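Local coordinates for protein malonate decarboxylase subunit alpha (Acinetobacter baumannii ATCC 17978, PDB 6MPR) that probably acts as the acyl-carrier-protein transferase subunit of malonate decarboxylase, exchanging acetyl for malonyl on the carrier protein ahead of decarboxylation of the malonyl thioester, at residues A[141-144]-A[145-149]; A[240-243]-A[244-248]; A[481-484]-A[485-488]. One frame throughout, in Å; residues are numbered along the deposited sequence.

Contact 1. Residues A[141-144]-A[145-149]; sequences HTYI and ELYSR
His141 and Arg149 meet edge to edge. Arg149 NH1 donates to His141 NE2 at 2.9 Å, and the bond lies close to the planes of both the imidazole ring and the guanidinium group, which are 29° apart. Over one face of the same ring sits Leu146 CD1, 3.7 Å from the ring centroid and almost exactly on the ring normal, a CH-pi contact. Glu145 reaches back toward the start of the helix. With CG anti to the backbone N (chi1 177°) and the chain extended beyond it, OE2 accepts the backbone N-H of Thr142 at 3.0 Å. The N-H meets OE2 on its anti side, 23° out of the carboxylate plane. This is one half of a capping box; the Thr142 side chain does not supply the other. Glu145 OE1 turns to Arg402 N and His403 ND1 of the second subunit. Tyr143 O lies 3.3 Å above the centre of the Tyr147 ring, and also accepts Tyr147 N. Ile144 CG2 rests 3.8 Å from Tyr147 CD2.

Phe116 O takes His141 ND1, Asp153 pairs with Arg149, Asp180 bonds Tyr147 OH, and Gly389 O bonds Thr142 OG1. The short helix 143-149 follows edge strand 136-140 of the parallel sheet. Helices 181-189, 350-359 and 391-394 pack against it. The second subunit packs along its His141, Glu145 and Ser148 side, with its His403 ring meeting that of His141.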
# COMPACT_ATOMS: atom_id res chain seq x y z
N HIS A 141 10.77 -7.15 -7.25
CA HIS A 141 9.58 -6.49 -6.74
C HIS A 141 9.87 -5.03 -6.43
O HIS A 141 11.02 -4.64 -6.29
CB HIS A 141 9.08 -7.15 -5.42
CG HIS A 141 8.84 -8.62 -5.51
ND1 HIS A 141 9.83 -9.55 -5.72
CD2 HIS A 141 7.69 -9.34 -5.36
CE1 HIS A 141 9.31 -10.77 -5.72
NE2 HIS A 141 8.01 -10.66 -5.49
N THR A 142 8.82 -4.24 -6.25
CA THR A 142 8.99 -3.01 -5.47
C THR A 142 8.73 -3.35 -4.00
O THR A 142 8.13 -4.37 -3.69
CB THR A 142 8.08 -1.88 -5.99
OG1 THR A 142 8.40 -0.63 -5.35
CG2 THR A 142 6.60 -2.18 -5.83
N TYR A 143 9.25 -2.53 -3.08
CA TYR A 143 9.31 -2.91 -1.67
C TYR A 143 7.96 -3.39 -1.12
O TYR A 143 7.84 -4.50 -0.60
CB TYR A 143 9.80 -1.75 -0.79
CG TYR A 143 11.25 -1.38 -0.95
CD1 TYR A 143 12.25 -2.35 -0.94
CD2 TYR A 143 11.62 -0.05 -1.08
CE1 TYR A 143 13.58 -1.99 -1.08
CE2 TYR A 143 12.94 0.31 -1.22
CZ TYR A 143 13.91 -0.65 -1.21
OH TYR A 143 15.22 -0.29 -1.34
N ILE A 144 6.94 -2.53 -1.18
CA ILE A 144 5.71 -2.91 -0.51
C ILE A 144 4.96 -4.01 -1.26
O ILE A 144 4.13 -4.68 -0.66
CB ILE A 144 4.77 -1.72 -0.25
CG1 ILE A 144 4.32 -1.07 -1.56
CG2 ILE A 144 5.44 -0.73 0.71
CD1 ILE A 144 3.27 -0.00 -1.35
N GLU A 145 5.25 -4.20 -2.55
CA GLU A 145 4.78 -5.40 -3.24
C GLU A 145 5.37 -6.66 -2.62
O GLU A 145 4.66 -7.65 -2.39
CB GLU A 145 5.13 -5.30 -4.74
CG GLU A 145 4.78 -6.51 -5.60
CD GLU A 145 5.40 -6.39 -6.99
OE1 GLU A 145 5.02 -7.18 -7.89
OE2 GLU A 145 6.30 -5.54 -7.18
N LEU A 146 6.68 -6.64 -2.34
CA LEU A 146 7.30 -7.80 -1.71
C LEU A 146 6.72 -8.03 -0.31
O LEU A 146 6.41 -9.17 0.05
CB LEU A 146 8.83 -7.63 -1.66
CG LEU A 146 9.64 -8.80 -1.10
CD1 LEU A 146 9.49 -10.03 -1.98
CD2 LEU A 146 11.12 -8.44 -0.98
N TYR A 147 6.54 -6.96 0.48
CA TYR A 147 5.93 -7.15 1.81
C TYR A 147 4.56 -7.80 1.69
O TYR A 147 4.17 -8.60 2.55
CB TYR A 147 5.76 -5.83 2.57
CG TYR A 147 6.95 -4.91 2.68
CD1 TYR A 147 8.24 -5.39 2.62
CD2 TYR A 147 6.75 -3.53 2.87
CE1 TYR A 147 9.32 -4.53 2.69
CE2 TYR A 147 7.82 -2.66 2.95
CZ TYR A 147 9.10 -3.17 2.86
OH TYR A 147 10.18 -2.33 2.95
N SER A 148 3.80 -7.42 0.67
CA SER A 148 2.42 -7.89 0.55
C SER A 148 2.36 -9.39 0.27
O SER A 148 1.39 -10.04 0.67
CB SER A 148 1.69 -7.12 -0.54
OG SER A 148 2.04 -7.62 -1.83
N ARG A 149 3.37 -9.94 -0.40
CA ARG A 149 3.36 -11.37 -0.69
C ARG A 149 3.59 -12.21 0.55
O ARG A 149 3.29 -13.41 0.52
CB ARG A 149 4.42 -11.68 -1.75
CG ARG A 149 4.10 -11.04 -3.08
CD ARG A 149 5.01 -11.55 -4.17
NE ARG A 149 4.71 -12.94 -4.51
CZ ARG A 149 5.45 -13.68 -5.34
NH1 ARG A 149 6.56 -13.20 -5.86
NH2 ARG A 149 5.10 -14.93 -5.60

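Contact 2. Residues A[240-243]-A[244-248]; sequences KHIK and PVHVL
Lys243 is the N-cap residue of helix 244-261, and His246, three positions on, accepts a bond from it. The backbone N-H of Lys243 points at His246 ND1 at 2.9 Å, with an N-H...N angle of 168°. The donor comes in at the ring edge, tilted 19° from the imidazole plane. This bond requires ND1 to act as acceptor. It is one side-chain-to-backbone half of the capping-box pattern, with histidine as the acceptor. His246 places its CG beside its own backbone N (chi1 -58°), which turns the ring back over the first turn.

Lys243 O serves the helix backbone. It accepts Val247 N at 3.2 Å, in the carbonyl plane, and His246 N only weakly. The cap residue is therefore held at both its N-H and its carbonyl. Its side chain bends at chi3 and chi4. CG and CE both pass the His246 ring, and Lys243 CE is 3.9 Å from His246 CE1. Pro244 takes the first helical position, where no backbone N-H is needed.

Ile242 supplies the apolar side. Ile242 CG2 lies against His246 CB at 3.8 Å, and the Ile242 side chain also packs on Phe272, Ala276 and Leu279 of helix 272-287. Its carbonyl is taken by Arg539. Val245 CG1 stands 4.2 Å above the centre of one face of the His246 ring.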
# COMPACT_ATOMS: atom_id res chain seq x y z
N LYS A 240 28.84 19.93 -2.30
CA LYS A 240 30.01 20.41 -3.05
C LYS A 240 30.08 19.81 -4.45
O LYS A 240 30.70 20.42 -5.33
CB LYS A 240 31.31 20.11 -2.30
CG LYS A 240 31.80 18.68 -2.47
CD LYS A 240 33.22 18.48 -1.93
CE LYS A 240 33.56 17.00 -1.88
NZ LYS A 240 35.00 16.72 -1.60
N HIS A 241 29.44 18.66 -4.67
CA HIS A 241 29.44 17.98 -5.96
C HIS A 241 28.26 18.36 -6.85
O HIS A 241 28.17 17.85 -7.97
CB HIS A 241 29.44 16.46 -5.75
CG HIS A 241 30.74 15.94 -5.23
ND1 HIS A 241 30.81 15.00 -4.22
CD2 HIS A 241 32.02 16.22 -5.57
CE1 HIS A 241 32.08 14.72 -3.97
NE2 HIS A 241 32.83 15.45 -4.77
N ILE A 242 27.36 19.22 -6.39
CA ILE A 242 26.29 19.72 -7.24
C ILE A 242 26.87 20.68 -8.28
O ILE A 242 27.65 21.58 -7.94
CB ILE A 242 25.19 20.39 -6.40
CG1 ILE A 242 24.56 19.39 -5.42
CG2 ILE A 242 24.11 20.96 -7.31
CD1 ILE A 242 23.66 20.04 -4.36
N LYS A 243 26.47 20.51 -9.54
CA LYS A 243 27.01 21.29 -10.64
C LYS A 243 25.97 22.25 -11.21
O LYS A 243 24.78 22.14 -10.90
CB LYS A 243 27.53 20.34 -11.74
CG LYS A 243 28.56 19.33 -11.20
CD LYS A 243 29.32 18.62 -12.30
CE LYS A 243 28.51 17.52 -12.91
NZ LYS A 243 28.78 17.39 -14.37
N PRO A 244 26.39 23.25 -12.00
CA PRO A 244 25.41 24.14 -12.64
C PRO A 244 24.29 23.42 -13.38
O PRO A 244 23.14 23.87 -13.31
CB PRO A 244 26.28 24.96 -13.60
CG PRO A 244 27.59 25.06 -12.90
CD PRO A 244 27.78 23.73 -12.19
N VAL A 245 24.59 22.33 -14.09
CA VAL A 245 23.54 21.60 -14.82
C VAL A 245 22.47 21.09 -13.86
O VAL A 245 21.27 21.09 -14.18
CB VAL A 245 24.16 20.46 -15.66
CG1 VAL A 245 24.83 19.41 -14.78
CG2 VAL A 245 23.09 19.80 -16.53
N HIS A 246 22.87 20.64 -12.66
CA HIS A 246 21.88 20.19 -11.68
C HIS A 246 21.00 21.35 -11.23
O HIS A 246 19.78 21.19 -11.06
CB HIS A 246 22.56 19.57 -10.46
CG HIS A 246 23.45 18.40 -10.78
ND1 HIS A 246 24.74 18.31 -10.32
CD2 HIS A 246 23.23 17.28 -11.51
CE1 HIS A 246 25.28 17.18 -10.75
NE2 HIS A 246 24.38 16.54 -11.47
N VAL A 247 21.60 22.52 -11.03
CA VAL A 247 20.86 23.71 -10.63
C VAL A 247 19.87 24.13 -11.72
O VAL A 247 18.72 24.48 -11.44
CB VAL A 247 21.84 24.85 -10.29
CG1 VAL A 247 21.09 26.15 -10.02
CG2 VAL A 247 22.73 24.45 -9.12
N LEU A 248 20.32 24.12 -12.98
CA LEU A 248 19.44 24.47 -14.10
C LEU A 248 18.22 23.56 -14.14
O LEU A 248 17.08 24.03 -14.26
CB LEU A 248 20.22 24.40 -15.42
CG LEU A 248 19.49 24.73 -16.73
CD1 LEU A 248 19.01 26.17 -16.76
CD2 LEU A 248 20.42 24.44 -17.94

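Contact 3. Residues A[481-484]-A[485-488]; sequences IAYL and YKAS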
# COMPACT_ATOMS: atom_id res chain seq x y z
N ILE A 481 11.69 20.55 -20.56
CA ILE A 481 10.65 19.64 -20.07
C ILE A 481 9.76 19.26 -21.24
O ILE A 481 9.30 20.12 -22.00
CB ILE A 481 9.80 20.28 -18.96
CG1 ILE A 481 10.67 20.75 -17.79
CG2 ILE A 481 8.75 19.29 -18.46
CD1 ILE A 481 9.90 21.60 -16.80
N ALA A 482 9.49 17.96 -21.37
CA ALA A 482 8.43 17.48 -22.25
C ALA A 482 7.23 17.14 -21.37
O ALA A 482 7.34 16.32 -20.45
CB ALA A 482 8.89 16.25 -23.05
N TYR A 483 6.10 17.81 -21.62
CA TYR A 483 4.88 17.56 -20.84
C TYR A 483 4.12 16.38 -21.44
O TYR A 483 3.06 16.52 -22.06
CB TYR A 483 4.01 18.81 -20.78
CG TYR A 483 4.61 19.95 -19.99
CD1 TYR A 483 4.70 19.90 -18.60
CD2 TYR A 483 5.08 21.10 -20.63
CE1 TYR A 483 5.26 20.94 -17.87
CE2 TYR A 483 5.62 22.15 -19.92
CZ TYR A 483 5.72 22.06 -18.54
OH TYR A 483 6.26 23.11 -17.83
N LEU A 484 4.68 15.18 -21.20
CA LEU A 484 4.18 13.97 -21.84
C LEU A 484 2.73 13.67 -21.49
O LEU A 484 2.02 13.04 -22.28
CB LEU A 484 5.07 12.78 -21.45
CG LEU A 484 6.55 12.79 -21.85
CD1 LEU A 484 7.22 11.48 -21.38
CD2 LEU A 484 6.75 13.01 -23.36
N TYR A 485 2.25 14.11 -20.31
CA TYR A 485 0.86 13.85 -19.96
C TYR A 485 -0.11 14.45 -20.96
O TYR A 485 -1.27 14.03 -21.01
CB TYR A 485 0.54 14.38 -18.55
CG TYR A 485 0.34 15.88 -18.43
CD1 TYR A 485 1.42 16.74 -18.17
CD2 TYR A 485 -0.93 16.44 -18.51
CE1 TYR A 485 1.24 18.09 -18.04
CE2 TYR A 485 -1.12 17.80 -18.38
CZ TYR A 485 -0.04 18.62 -18.14
OH TYR A 485 -0.22 19.96 -18.02
N LYS A 486 0.34 15.43 -21.74
CA LYS A 486 -0.51 16.11 -22.71
C LYS A 486 -0.33 15.59 -24.13
O LYS A 486 -1.05 16.03 -25.02
CB LYS A 486 -0.24 17.62 -22.69
CG LYS A 486 -1.14 18.40 -21.77
CD LYS A 486 -0.78 19.87 -21.78
CE LYS A 486 0.69 20.09 -21.48
NZ LYS A 486 1.03 21.54 -21.38
N ALA A 487 0.62 14.67 -24.36
CA ALA A 487 0.80 14.14 -25.71
C ALA A 487 -0.50 13.54 -26.22
O ALA A 487 -1.18 12.79 -25.52
CB ALA A 487 1.91 13.08 -25.71
N SER A 488 -0.87 13.91 -27.45
CA SER A 488 -2.13 13.47 -28.04
C SER A 488 -2.04 12.10 -28.71
O SER A 488 -3.07 11.46 -28.91
CB SER A 488 -2.62 14.49 -29.07
OG SER A 488 -1.65 14.69 -30.09
O HOH W 1 -0.62 11.58 -23.23
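Tyr483 O and Leu484 O each accept a backbone N-H three residues ahead. Lys486 N bonds Tyr483 O at 2.9 Å, and Ala487 N bonds Leu484 O at 3.0 Å. Both donors stand above the carbonyl planes, the second by 64°. Leu484 N bonds Ala482 O only weakly, at 3.0 Å, closing an inverse gamma turn. Water 1 lies 2.6 Å from Ala487 O and 3.2 Å from Leu484 O, placed to donate to either; with further acceptors nearby, both bonds may not be made at once.

Tyr485 and Lys486 both run alongside Tyr483, pointing the same way. Tyr483 CD1 meets the edge of the Tyr485 ring, 3.9 Å from Tyr485 CE1. Lys486 bends at chi3 (-54°), which lays Lys486 CE 3.6 Å from Tyr483 CB. Lys486 NZ has a weak bond to Gly522 O, Tyr483 OH is satisfied by Gly256 O, and Lys260 makes a cation-pi contact with the Tyr483 ring.

Leu484 and Ala487 face helix 490-499. The stretch is an inverse gamma turn centred on Tyr483 that runs straight into a short 3-10 turn, carrying the chain out of antiparallel strand 480-482.

The three contacts follow one another along the chain and none touches another. Contact 1 stands apart, its centre 34 Å from that of contact 2 and 30 Å from that of contact 3. It lies beside the parallel sheet that ends in strand 136-140, and it alone reaches the second subunit. Contacts 2 and 3 are nearer, about 8 Å between nearest atoms. Helix 244-261 connects them: contact 2 forms its start, while Gly256 and Lys260 near its other end meet Tyr483 of contact 3. Contact 3 begins on strand 480-482 of the mixed sheet. All three are structural packing, with no role in an active site established.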